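Glycogen synthase (Cyanobacterium sp. CLg1, PDB 6GNF) belongs to the glycogen and starch synthase family of two-domain glycosyltransferases and holds adenosine-5'-diphosphate and a glycan in its pockets. Local coordinates at residues 273-276 / 277-280. Sequence-based numbering, arbitrary orientation.
Sequences PNFA and HEVT
The short helix 273-281, which follows strand 267-270 of the mixed sheet, carries F275 and V279 one turn apart on its buried side. V279 CG2 sits over one face of the F275 ring, 3.7 Å from its centroid and displaced toward the rim, a CH-pi contact. E278 approaches the same ring differently: its OE1 lies at the ring edge, 3.6 Å from F275 CD1, and the carboxylate plane stands 82° from that of the ring. In the GT-B fold expected of this family, two Rossmann-like domains face each other across a cleft, and the F275 side chain is about 8 Å from the bound AC1. N274 and E278 are likewise one turn apart, with N274 ND2 3.9 Å from E278 OE2; both atoms are hydrogen-bonded to the backbone of G456, ND2 to its O and OE2 to its N, so the helix is tied to the loop leading into helix 457-461. Successive i to i+4 backbone bonds join the two turns, among them V279 N to F275 O at 2.9 Å. One residue further on, A276 O is gripped twice by T280, through N at 3.1 Å and OG1 at 3.0 Å, from opposite faces of the carbonyl plane. With chi1 at 53°, OG1 of T280 folds back over its own backbone, toward A276 O.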
loop_
_atom_site.group_PDB
_atom_site.type_symbol
_atom_site.label_atom_id
_atom_site.label_comp_id
_atom_site.label_asym_id
_atom_site.label_seq_id
_atom_site.Cartn_x
_atom_site.Cartn_y
_atom_site.Cartn_z
ATOM N N PRO A 273 -7.942 -1.918 12.232
ATOM C CA PRO A 273 -9.216 -1.623 12.901
ATOM C C PRO A 273 -9.516 -0.131 13.019
ATOM O O PRO A 273 -10.664 0.277 12.939
ATOM C CB PRO A 273 -9.031 -2.190 14.314
ATOM C CG PRO A 273 -7.875 -3.118 14.245
ATOM C CD PRO A 273 -7.036 -2.732 13.068
ATOM N N ASN A 274 -8.498 0.677 13.275
ATOM C CA ASN A 274 -8.734 2.108 13.468
ATOM C C ASN A 274 -9.047 2.801 12.150
ATOM O O ASN A 274 -9.829 3.748 12.129
ATOM C CB ASN A 274 -7.551 2.787 14.176
ATOM C CG ASN A 274 -7.851 4.227 14.554
ATOM O OD1 ASN A 274 -8.831 4.508 15.237
ATOM N ND2 ASN A 274 -7.021 5.151 14.090
ATOM N N PHE A 275 -8.428 2.344 11.063
ATOM C CA PHE A 275 -8.760 2.873 9.741
ATOM C C PHE A 275 -10.200 2.534 9.365
ATOM O O PHE A 275 -10.914 3.381 8.825
ATOM C CB PHE A 275 -7.805 2.353 8.677
ATOM C CG PHE A 275 -8.088 2.890 7.297
ATOM C CD1 PHE A 275 -8.090 4.259 7.060
ATOM C CD2 PHE A 275 -8.339 2.033 6.242
ATOM C CE1 PHE A 275 -8.346 4.758 5.796
ATOM C CE2 PHE A 275 -8.595 2.525 4.975
ATOM C CZ PHE A 275 -8.596 3.889 4.751
ATOM N N ALA A 276 -10.624 1.308 9.670
ATOM C CA ALA A 276 -12.000 0.879 9.395
ATOM C C ALA A 276 -12.976 1.810 10.109
ATOM O O ALA A 276 -13.975 2.244 9.539
ATOM C CB ALA A 276 -12.210 -0.557 9.858
ATOM N N HIS A 277 -12.652 2.105 11.363
ATOM C CA HIS A 277 -13.400 3.050 12.175
ATOM C C HIS A 277 -13.476 4.421 11.510
ATOM O O HIS A 277 -14.531 5.031 11.486
ATOM C CB HIS A 277 -12.720 3.167 13.533
ATOM C CG HIS A 277 -13.555 3.833 14.568
ATOM N ND1 HIS A 277 -13.981 5.136 14.431
ATOM C CD2 HIS A 277 -13.975 3.425 15.790
ATOM C CE1 HIS A 277 -14.664 5.489 15.502
ATOM N NE2 HIS A 277 -14.676 4.469 16.341
ATOM N N GLU A 278 -12.346 4.912 11.009
ATOM C CA GLU A 278 -12.309 6.222 10.354
ATOM C C GLU A 278 -13.178 6.245 9.115
ATOM O O GLU A 278 -13.929 7.190 8.895
ATOM C CB GLU A 278 -10.882 6.601 9.971
ATOM C CG GLU A 278 -10.021 7.030 11.144
ATOM C CD GLU A 278 -8.558 7.196 10.794
ATOM O OE1 GLU A 278 -8.094 6.630 9.786
ATOM O OE2 GLU A 278 -7.883 7.920 11.554
ATOM N N VAL A 279 -13.108 5.176 8.325
ATOM C CA VAL A 279 -13.828 5.105 7.057
ATOM C C VAL A 279 -15.339 5.141 7.271
ATOM O O VAL A 279 -16.045 5.832 6.545
ATOM C CB VAL A 279 -13.429 3.844 6.261
ATOM C CG1 VAL A 279 -14.379 3.594 5.095
ATOM C CG2 VAL A 279 -12.008 3.984 5.744
ATOM N N THR A 280 -15.823 4.401 8.263
ATOM C CA THR A 280 -17.265 4.290 8.490
ATOM C C THR A 280 -17.834 5.455 9.306
ATOM O O THR A 280 -19.047 5.554 9.461
ATOM C CB THR A 280 -17.617 2.970 9.200
ATOM O OG1 THR A 280 -16.828 2.844 10.382
ATOM C CG2 THR A 280 -17.320 1.793 8.305
#